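Long-range contact in angiotensin-converting enzyme (PDB 6S1Y), which is a zinc metallopeptidase of the mosquito Anopheles gambiae that probably trims peptides from their C-terminal end, as its relatives in the angiotensin-converting enzyme family do: residues N380-S394 against R496-H508. Sequence-based numbering, arbitrary orientation.
Sequences NPGFHEAVGDVLSLS and RYFVSYVIQFQFH. With ZN (zinc ion), chain G; KSN ((2~{S})-2-[[(4~{S})-4-azanyl-5-oxidanyl-5-oxidanylidene-pentanoyl]amino]pentanedioic acid), chain H.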
ATOM      1  N   ASN A 380      -8.146 -10.839   4.584  1.00 50.17           N
ATOM      2  CA  ASN A 380      -8.488 -10.152   3.334  1.00 48.34           C
ATOM      3  C   ASN A 380      -7.273  -9.304   2.956  1.00 45.61           C
ATOM      4  O   ASN A 380      -6.335  -9.188   3.756  1.00 45.93           O
ATOM      5  CB  ASN A 380      -9.773  -9.329   3.451  1.00 47.38           C
ATOM      6  CG  ASN A 380      -9.663  -8.167   4.417  1.00 48.75           C
ATOM      7  OD1 ASN A 380      -8.652  -7.448   4.442  1.00 48.81           O
ATOM      8  ND2 ASN A 380     -10.714  -7.962   5.220  1.00 47.48           N
ATOM      9  N   PRO A 381      -7.227  -8.722   1.757  1.00 44.82           N
ATOM     10  CA  PRO A 381      -5.991  -8.028   1.334  1.00 45.48           C
ATOM     11  C   PRO A 381      -5.578  -6.898   2.250  1.00 45.12           C
ATOM     12  O   PRO A 381      -4.399  -6.527   2.259  1.00 47.78           O
ATOM     13  CB  PRO A 381      -6.331  -7.512  -0.073  1.00 48.13           C
ATOM     14  CG  PRO A 381      -7.456  -8.414  -0.546  1.00 45.69           C
ATOM     15  CD  PRO A 381      -8.232  -8.785   0.682  1.00 45.57           C
ATOM     16  N   GLY A 382      -6.497  -6.336   3.033  1.00 46.62           N
ATOM     17  CA  GLY A 382      -6.127  -5.278   3.951  1.00 43.73           C
ATOM     18  C   GLY A 382      -5.404  -5.766   5.179  1.00 44.71           C
ATOM     19  O   GLY A 382      -4.575  -5.039   5.742  1.00 46.56           O
ATOM     20  N   PHE A 383      -5.698  -6.981   5.635  1.00 44.96           N
ATOM     21  CA  PHE A 383      -4.919  -7.527   6.743  1.00 46.17           C
ATOM     22  C   PHE A 383      -3.436  -7.580   6.394  1.00 45.16           C
ATOM     23  O   PHE A 383      -2.585  -7.243   7.219  1.00 46.22           O
ATOM     24  CB  PHE A 383      -5.397  -8.929   7.107  1.00 47.11           C
ATOM     25  CG  PHE A 383      -6.621  -8.957   7.965  1.00 47.98           C
ATOM     26  CD1 PHE A 383      -7.786  -8.347   7.552  1.00 48.56           C
ATOM     27  CD2 PHE A 383      -6.613  -9.646   9.166  1.00 49.38           C
ATOM     28  CE1 PHE A 383      -8.914  -8.392   8.327  1.00 51.12           C
ATOM     29  CE2 PHE A 383      -7.737  -9.708   9.944  1.00 52.22           C
ATOM     30  CZ  PHE A 383      -8.896  -9.078   9.533  1.00 51.44           C
ATOM     31  N   HIS A 384      -3.100  -8.003   5.174  1.00 46.11           N
ATOM     32  CA  HIS A 384      -1.691  -8.120   4.805  1.00 45.25           C
ATOM     33  C   HIS A 384      -0.983  -6.775   4.838  1.00 46.28           C
ATOM     34  O   HIS A 384       0.162  -6.674   5.300  1.00 45.26           O
ATOM     35  CB  HIS A 384      -1.564  -8.722   3.420  1.00 48.16           C
ATOM     36  CG  HIS A 384      -0.731  -9.956   3.393  1.00 50.85           C
ATOM     37  ND1 HIS A 384       0.622  -9.939   3.650  1.00 48.91           N
ATOM     38  CD2 HIS A 384      -1.057 -11.249   3.169  1.00 51.07           C
ATOM     39  CE1 HIS A 384       1.100 -11.165   3.562  1.00 48.65           C
ATOM     40  NE2 HIS A 384       0.101 -11.979   3.274  1.00 49.83           N
ATOM     41  N   GLU A 385      -1.652  -5.721   4.340  1.00 45.68           N
ATOM     42  CA  GLU A 385      -1.045  -4.393   4.327  1.00 46.02           C
ATOM     43  C   GLU A 385      -0.989  -3.773   5.715  1.00 42.59           C
ATOM     44  O   GLU A 385      -0.148  -2.911   5.963  1.00 43.86           O
ATOM     45  CB  GLU A 385      -1.831  -3.496   3.362  1.00 45.56           C
ATOM     46  CG  GLU A 385      -1.974  -4.086   1.968  1.00 44.81           C
ATOM     47  CD  GLU A 385      -0.626  -4.380   1.344  1.00 45.78           C
ATOM     48  OE1 GLU A 385       0.367  -3.741   1.748  1.00 44.79           O
ATOM     49  OE2 GLU A 385      -0.574  -5.265   0.472  1.00 46.70           O
ATOM     50  N   ALA A 386      -1.838  -4.216   6.631  1.00 43.01           N
ATOM     51  CA  ALA A 386      -1.906  -3.598   7.954  1.00 43.91           C
ATOM     52  C   ALA A 386      -0.781  -4.024   8.891  1.00 45.23           C
ATOM     53  O   ALA A 386      -0.419  -3.259   9.796  1.00 45.36           O
ATOM     54  CB  ALA A 386      -3.251  -3.932   8.605  1.00 45.79           C
ATOM     55  N   VAL A 387      -0.198  -5.213   8.694  1.00 45.61           N
ATOM     56  CA  VAL A 387       0.613  -5.816   9.753  1.00 45.08           C
ATOM     57  C   VAL A 387       1.820  -4.939  10.088  1.00 45.83           C
ATOM     58  O   VAL A 387       2.050  -4.591  11.250  1.00 45.30           O
ATOM     59  CB  VAL A 387       1.070  -7.234   9.360  1.00 43.79           C
ATOM     60  CG1 VAL A 387       2.054  -7.745  10.401  1.00 43.36           C
ATOM     61  CG2 VAL A 387      -0.122  -8.160   9.208  1.00 46.63           C
ATOM     62  N   GLY A 388       2.658  -4.648   9.086  1.00 44.31           N
ATOM     63  CA  GLY A 388       3.835  -3.850   9.344  1.00 43.77           C
ATOM     64  C   GLY A 388       3.499  -2.433   9.774  1.00 46.12           C
ATOM     65  O   GLY A 388       4.230  -1.823  10.564  1.00 45.65           O
ATOM     66  N   ASP A 389       2.395  -1.880   9.254  1.00 45.01           N
ATOM     67  CA  ASP A 389       2.016  -0.519   9.625  1.00 46.60           C
ATOM     68  C   ASP A 389       1.658  -0.426  11.107  1.00 45.11           C
ATOM     69  O   ASP A 389       1.918   0.602  11.741  1.00 44.09           O
ATOM     70  CB  ASP A 389       0.866  -0.037   8.741  1.00 46.16           C
ATOM     71  CG  ASP A 389       1.325   0.334   7.324  1.00 46.69           C
ATOM     72  OD1 ASP A 389       2.545   0.215   7.008  1.00 43.12           O
ATOM     73  OD2 ASP A 389       0.438   0.736   6.526  1.00 48.43           O
ATOM     74  N   VAL A 390       1.105  -1.491  11.689  1.00 46.00           N
ATOM     75  CA  VAL A 390       0.852  -1.489  13.133  1.00 46.12           C
ATOM     76  C   VAL A 390       2.157  -1.307  13.894  1.00 45.53           C
ATOM     77  O   VAL A 390       2.250  -0.491  14.815  1.00 45.57           O
ATOM     78  CB  VAL A 390       0.123  -2.775  13.561  1.00 48.40           C
ATOM     79  CG1 VAL A 390       0.151  -2.922  15.077  1.00 49.12           C
ATOM     80  CG2 VAL A 390      -1.327  -2.757  13.042  1.00 48.28           C
ATOM     81  N   LEU A 391       3.202  -2.041  13.501  1.00 47.25           N
ATOM     82  CA  LEU A 391       4.498  -1.808  14.125  1.00 48.11           C
ATOM     83  C   LEU A 391       4.948  -0.372  13.896  1.00 46.50           C
ATOM     84  O   LEU A 391       5.458   0.278  14.815  1.00 47.31           O
ATOM     85  CB  LEU A 391       5.564  -2.778  13.602  1.00 48.95           C
ATOM     86  CG  LEU A 391       5.388  -4.282  13.820  1.00 49.91           C
ATOM     87  CD1 LEU A 391       6.748  -4.987  13.928  1.00 50.40           C
ATOM     88  CD2 LEU A 391       4.543  -4.563  15.016  1.00 49.61           C
ATOM     89  N   SER A 392       4.790   0.134  12.664  1.00 45.64           N
ATOM     90  CA  SER A 392       5.256   1.487  12.372  1.00 45.86           C
ATOM     91  C   SER A 392       4.560   2.518  13.249  1.00 45.94           C
ATOM     92  O   SER A 392       5.165   3.546  13.584  1.00 47.09           O
ATOM     93  CB  SER A 392       5.028   1.831  10.899  1.00 46.78           C
ATOM     94  OG  SER A 392       5.936   1.130  10.082  1.00 47.57           O
ATOM     95  N   LEU A 393       3.297   2.275  13.624  1.00 43.73           N
ATOM     96  CA  LEU A 393       2.626   3.179  14.565  1.00 46.48           C
ATOM     97  C   LEU A 393       3.367   3.256  15.901  1.00 46.98           C
ATOM     98  O   LEU A 393       3.497   4.337  16.476  1.00 47.77           O
ATOM     99  CB  LEU A 393       1.171   2.750  14.783  1.00 44.58           C
ATOM    100  CG  LEU A 393       0.214   3.113  13.634  1.00 44.77           C
ATOM    101  CD1 LEU A 393      -1.177   2.528  13.841  1.00 47.16           C
ATOM    102  CD2 LEU A 393       0.091   4.607  13.478  1.00 43.52           C
ATOM    103  N   SER A 394       3.853   2.120  16.422  1.00 47.16           N
ATOM    104  CA  SER A 394       4.621   2.155  17.665  1.00 48.81           C
ATOM    105  C   SER A 394       5.986   2.798  17.439  1.00 49.31           C
ATOM    106  O   SER A 394       6.426   3.633  18.240  1.00 47.02           O
ATOM    107  CB  SER A 394       4.802   0.742  18.244  1.00 48.75           C
ATOM    108  OG  SER A 394       3.613   0.239  18.841  1.00 49.06           O
ATOM    109  N   ARG A 496      -6.876  -2.541  -0.835  1.00 42.63           N
ATOM    110  CA  ARG A 496      -6.154  -3.141   0.292  1.00 43.28           C
ATOM    111  C   ARG A 496      -5.545  -2.080   1.210  1.00 43.61           C
ATOM    112  O   ARG A 496      -5.527  -2.248   2.439  1.00 42.39           O
ATOM    113  CB  ARG A 496      -5.047  -4.070  -0.221  1.00 44.24           C
ATOM    114  CG  ARG A 496      -4.069  -3.413  -1.189  1.00 44.48           C
ATOM    115  CD  ARG A 496      -3.134  -4.438  -1.844  1.00 45.55           C
ATOM    116  NE  ARG A 496      -3.842  -5.389  -2.697  1.00 45.23           N
ATOM    117  CZ  ARG A 496      -3.256  -6.429  -3.293  1.00 48.51           C
ATOM    118  NH1 ARG A 496      -1.966  -6.624  -3.133  1.00 48.72           N
ATOM    119  NH2 ARG A 496      -3.963  -7.276  -4.045  1.00 46.40           N
ATOM    120  N   TYR A 497      -5.015  -0.985   0.633  1.00 43.20           N
ATOM    121  CA  TYR A 497      -4.331   0.008   1.460  1.00 41.90           C
ATOM    122  C   TYR A 497      -5.332   0.906   2.184  1.00 41.19           C
ATOM    123  O   TYR A 497      -5.112   1.287   3.334  1.00 40.68           O
ATOM    124  CB  TYR A 497      -3.357   0.824   0.608  1.00 41.28           C
ATOM    125  CG  TYR A 497      -2.333  -0.024  -0.136  1.00 43.39           C
ATOM    126  CD1 TYR A 497      -1.186  -0.518   0.509  1.00 44.88           C
ATOM    127  CD2 TYR A 497      -2.506  -0.332  -1.476  1.00 42.41           C
ATOM    128  CE1 TYR A 497      -0.260  -1.290  -0.171  1.00 44.17           C
ATOM    129  CE2 TYR A 497      -1.590  -1.119  -2.155  1.00 44.00           C
ATOM    130  CZ  TYR A 497      -0.474  -1.594  -1.498  1.00 45.25           C
ATOM    131  OH  TYR A 497       0.447  -2.352  -2.185  1.00 46.07           O
ATOM    132  N   PHE A 498      -6.466   1.202   1.560  1.00 41.96           N
ATOM    133  CA  PHE A 498      -7.531   1.907   2.261  1.00 42.49           C
ATOM    134  C   PHE A 498      -8.001   1.108   3.475  1.00 42.61           C
ATOM    135  O   PHE A 498      -8.103   1.635   4.594  1.00 42.29           O
ATOM    136  CB  PHE A 498      -8.703   2.168   1.297  1.00 42.11           C
ATOM    137  CG  PHE A 498      -9.827   2.953   1.913  1.00 42.79           C
ATOM    138  CD1 PHE A 498     -10.786   2.329   2.699  1.00 44.64           C
ATOM    139  CD2 PHE A 498      -9.922   4.323   1.720  1.00 43.95           C
ATOM    140  CE1 PHE A 498     -11.823   3.064   3.274  1.00 43.85           C
ATOM    141  CE2 PHE A 498     -10.948   5.058   2.286  1.00 44.22           C
ATOM    142  CZ  PHE A 498     -11.899   4.418   3.074  1.00 44.21           C
ATOM    143  N   VAL A 499      -8.300  -0.170   3.272  1.00 42.13           N
ATOM    144  CA  VAL A 499      -8.746  -1.012   4.377  1.00 42.74           C
ATOM    145  C   VAL A 499      -7.677  -1.074   5.456  1.00 41.73           C
ATOM    146  O   VAL A 499      -7.961  -0.905   6.650  1.00 42.70           O
ATOM    147  CB  VAL A 499      -9.117  -2.410   3.849  1.00 44.89           C
ATOM    148  CG1 VAL A 499      -9.510  -3.334   4.972  1.00 46.22           C
ATOM    149  CG2 VAL A 499     -10.267  -2.297   2.890  1.00 45.38           C
ATOM    150  N   SER A 500      -6.423  -1.293   5.053  1.00 42.10           N
ATOM    151  CA  SER A 500      -5.321  -1.298   6.008  1.00 41.78           C
ATOM    152  C   SER A 500      -5.284  -0.036   6.858  1.00 41.49           C
ATOM    153  O   SER A 500      -5.063  -0.092   8.069  1.00 42.65           O
ATOM    154  CB  SER A 500      -3.994  -1.433   5.269  1.00 42.40           C
ATOM    155  OG  SER A 500      -2.936  -1.197   6.177  1.00 43.34           O
ATOM    156  N   TYR A 501      -5.417   1.129   6.226  1.00 42.27           N
ATOM    157  CA  TYR A 501      -5.264   2.378   6.967  1.00 43.05           C
ATOM    158  C   TYR A 501      -6.405   2.595   7.955  1.00 43.57           C
ATOM    159  O   TYR A 501      -6.207   3.278   8.964  1.00 47.08           O
ATOM    160  CB  TYR A 501      -5.111   3.550   5.994  1.00 42.19           C
ATOM    161  CG  TYR A 501      -3.655   3.822   5.676  1.00 42.19           C
ATOM    162  CD1 TYR A 501      -2.877   2.871   5.028  1.00 42.78           C
ATOM    163  CD2 TYR A 501      -3.047   5.013   6.055  1.00 43.81           C
ATOM    164  CE1 TYR A 501      -1.537   3.091   4.753  1.00 43.85           C
ATOM    165  CE2 TYR A 501      -1.684   5.245   5.777  1.00 47.34           C
ATOM    166  CZ  TYR A 501      -0.946   4.270   5.140  1.00 45.35           C
ATOM    167  OH  TYR A 501       0.374   4.480   4.864  1.00 47.87           O
ATOM    168  N   VAL A 502      -7.562   1.979   7.735  1.00 43.28           N
ATOM    169  CA  VAL A 502      -8.606   1.962   8.756  1.00 44.42           C
ATOM    170  C   VAL A 502      -8.309   0.911   9.835  1.00 44.56           C
ATOM    171  O   VAL A 502      -8.209   1.228  11.027  1.00 41.96           O
ATOM    172  CB  VAL A 502      -9.980   1.702   8.117  1.00 43.80           C
ATOM    173  CG1 VAL A 502     -11.055   1.653   9.219  1.00 45.62           C
ATOM    174  CG2 VAL A 502     -10.307   2.740   7.060  1.00 44.73           C
ATOM    175  N   ILE A 503      -8.198  -0.363   9.440  1.00 44.89           N
ATOM    176  CA  ILE A 503      -8.168  -1.420  10.455  1.00 46.52           C
ATOM    177  C   ILE A 503      -6.867  -1.412  11.231  1.00 45.01           C
ATOM    178  O   ILE A 503      -6.829  -1.869  12.379  1.00 45.64           O
ATOM    179  CB  ILE A 503      -8.391  -2.831   9.861  1.00 46.47           C
ATOM    180  CG1 ILE A 503      -7.208  -3.266   9.004  1.00 44.48           C
ATOM    181  CG2 ILE A 503      -9.668  -2.856   9.071  1.00 45.33           C
ATOM    182  CD1 ILE A 503      -7.438  -4.590   8.318  1.00 47.72           C
ATOM    183  N   GLN A 504      -5.780  -0.914  10.643  1.00 42.32           N
ATOM    184  CA  GLN A 504      -4.538  -0.921  11.402  1.00 44.12           C
ATOM    185  C   GLN A 504      -4.686  -0.150  12.709  1.00 45.45           C
ATOM    186  O   GLN A 504      -3.966  -0.433  13.682  1.00 46.71           O
ATOM    187  CB  GLN A 504      -3.373  -0.371  10.582  1.00 43.77           C
ATOM    188  CG  GLN A 504      -3.357   1.139  10.362  1.00 43.69           C
ATOM    189  CD  GLN A 504      -2.191   1.568   9.442  1.00 44.05           C
ATOM    190  OE1 GLN A 504      -1.326   2.325   9.841  1.00 42.16           O
ATOM    191  NE2 GLN A 504      -2.188   1.066   8.216  1.00 43.72           N
ATOM    192  N   PHE A 505      -5.595   0.828  12.775  1.00 42.63           N
ATOM    193  CA  PHE A 505      -5.769   1.534  14.045  1.00 44.03           C
ATOM    194  C   PHE A 505      -6.619   0.716  15.013  1.00 44.93           C
ATOM    195  O   PHE A 505      -6.462   0.840  16.234  1.00 43.97           O
ATOM    196  CB  PHE A 505      -6.363   2.934  13.802  1.00 44.56           C
ATOM    197  CG  PHE A 505      -5.411   3.863  13.078  1.00 44.35           C
ATOM    198  CD1 PHE A 505      -5.378   3.915  11.688  1.00 44.62           C
ATOM    199  CD2 PHE A 505      -4.528   4.654  13.786  1.00 43.61           C
ATOM    200  CE1 PHE A 505      -4.475   4.754  11.029  1.00 43.95           C
ATOM    201  CE2 PHE A 505      -3.623   5.485  13.129  1.00 42.02           C
ATOM    202  CZ  PHE A 505      -3.599   5.527  11.758  1.00 42.46           C
ATOM    203  N   GLN A 506      -7.517  -0.126  14.488  1.00 45.56           N
ATOM    204  CA  GLN A 506      -8.203  -1.100  15.334  1.00 46.47           C
ATOM    205  C   GLN A 506      -7.218  -2.112  15.911  1.00 46.12           C
ATOM    206  O   GLN A 506      -7.260  -2.414  17.104  1.00 48.60           O
ATOM    207  CB  GLN A 506      -9.300  -1.792  14.530  1.00 45.11           C
ATOM    208  CG  GLN A 506     -10.361  -0.831  14.018  1.00 44.45           C
ATOM    209  CD  GLN A 506     -11.447  -1.504  13.241  1.00 47.02           C
ATOM    210  OE1 GLN A 506     -11.501  -1.415  12.003  1.00 48.83           O
ATOM    211  NE2 GLN A 506     -12.349  -2.169  13.945  1.00 49.43           N
ATOM    212  N   PHE A 507      -6.307  -2.625  15.081  1.00 47.86           N
ATOM    213  CA  PHE A 507      -5.278  -3.555  15.545  1.00 46.44           C
ATOM    214  C   PHE A 507      -4.357  -2.877  16.559  1.00 48.45           C
ATOM    215  O   PHE A 507      -4.049  -3.440  17.617  1.00 48.96           O
ATOM    216  CB  PHE A 507      -4.461  -4.068  14.353  1.00 43.89           C
ATOM    217  CG  PHE A 507      -5.245  -4.907  13.358  1.00 45.84           C
ATOM    218  CD1 PHE A 507      -6.464  -5.464  13.684  1.00 46.50           C
ATOM    219  CD2 PHE A 507      -4.717  -5.171  12.108  1.00 45.52           C
ATOM    220  CE1 PHE A 507      -7.143  -6.258  12.776  1.00 49.21           C
ATOM    221  CE2 PHE A 507      -5.393  -5.961  11.190  1.00 46.14           C
ATOM    222  CZ  PHE A 507      -6.608  -6.502  11.520  1.00 48.00           C
ATOM    223  N   HIS A 508      -3.894  -1.662  16.242  1.00 46.75           N
ATOM    224  CA  HIS A 508      -3.017  -0.927  17.152  1.00 47.85           C
ATOM    225  C   HIS A 508      -3.679  -0.708  18.506  1.00 49.29           C
ATOM    226  O   HIS A 508      -3.031  -0.843  19.550  1.00 51.08           O
ATOM    227  CB  HIS A 508      -2.641   0.410  16.515  1.00 48.36           C
ATOM    228  CG  HIS A 508      -1.786   1.301  17.369  1.00 47.14           C
ATOM    229  ND1 HIS A 508      -0.490   0.992  17.702  1.00 46.52           N
ATOM    230  CD2 HIS A 508      -2.026   2.522  17.901  1.00 47.80           C
ATOM    231  CE1 HIS A 508       0.033   1.974  18.411  1.00 46.85           C
ATOM    232  NE2 HIS A 508      -0.881   2.912  18.552  1.00 48.46           N
TER
HETATM  233 ZN    ZN G 709       2.230  -3.972   1.279  1.00 45.32          ZN
HETATM  234  C10 KSN H 710       3.287  -5.780  -4.901  0.62 54.97           C
HETATM  235  C13 KSN H 710       3.416  -3.447  -0.883  0.62 46.66           C
HETATM  236  C17 KSN H 710       2.530   2.943  -1.962  0.62 46.93           C
HETATM  237  C02 KSN H 710       2.473   2.236  -0.602  0.62 47.60           C
HETATM  238  C03 KSN H 710       2.700   0.718  -0.627  0.62 46.92           C
HETATM  239  C04 KSN H 710       3.420   0.146  -1.837  0.62 46.80           C
HETATM  240  C05 KSN H 710       4.747  -0.595  -1.531  0.62 48.20           C
HETATM  241  C07 KSN H 710       3.855  -2.906  -2.266  0.62 48.54           C
HETATM  242  C08 KSN H 710       4.237  -3.998  -3.256  0.62 49.29           C
HETATM  243  C09 KSN H 710       3.040  -4.867  -3.684  0.62 50.71           C
HETATM  244  N01 KSN H 710       1.177   2.477   0.042  0.62 47.77           N
HETATM  245  N06 KSN H 710       4.938  -2.028  -1.801  0.62 47.43           N
HETATM  246  O11 KSN H 710       4.255  -5.530  -5.686  0.62 55.14           O
HETATM  247  O12 KSN H 710       2.525  -6.778  -5.146  0.62 56.73           O
HETATM  248  O14 KSN H 710       4.311  -3.687  -0.025  0.62 46.20           O
HETATM  249  O15 KSN H 710       2.218  -3.612  -0.583  0.62 46.88           O
HETATM  250  O16 KSN H 710       5.681   0.031  -1.125  0.62 47.41           O
HETATM  251  O18 KSN H 710       3.657   3.321  -2.379  0.62 47.97           O
HETATM  252  O19 KSN H 710       1.526   3.178  -2.686  0.62 44.86           O
HETATM  253  O   HOH W   1       1.566  -0.588  17.315  1.00 46.86           O
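A386, S500 and Q504 show how two buried helices interlock, each as a knob in a hole of the other helix: A386 sits among S500, I503, Q504 and F507, S500 among G382, E385, A386 and D389. The helix axes approach to 7.4 Å at a crossing angle of -56°. The backbones come nearest at G382, whose CA, lacking a side chain, lies 3.4 Å from R496 O in a CA-H...O contact.

Polar contacts are few. Q504 NE2 donates to D389 OD2 at 3.1 Å, the oxygen using its anti lone pair; weak bonds from the same nitrogen to S500 O and OG help to fix the amide's rotation. At the far end a water joins V390 O, S394 OG and H508 ND1; S394 OG is also hydrogen-bonded to I532 N, and H508 NE2 to L527 O.

Apolar side chains pack alongside. F507 turns its edge to the face of F383, the planes 68° apart, and V390 CG2 meets F507 CB at 3.6 Å. L393 meets two ring faces in CH-pi contacts, its CB over H508 and its CD1 over F505. H508 CG stands anti to its backbone N (chi1 177°), which carries the imidazole across to L393.

Near the helix starts, E385 binds zinc through OE1 at 1.9 Å, beside Y497 CE1. Y497 OH donates to ligand O15 at 2.7 Å, and O15 also binds the metal. With H357 and H361 of the HExxH helix, E385 completes the protein's zinc ligands, the gluzincin arrangement, and the neighbouring helix adds a ligand-binding tyrosine.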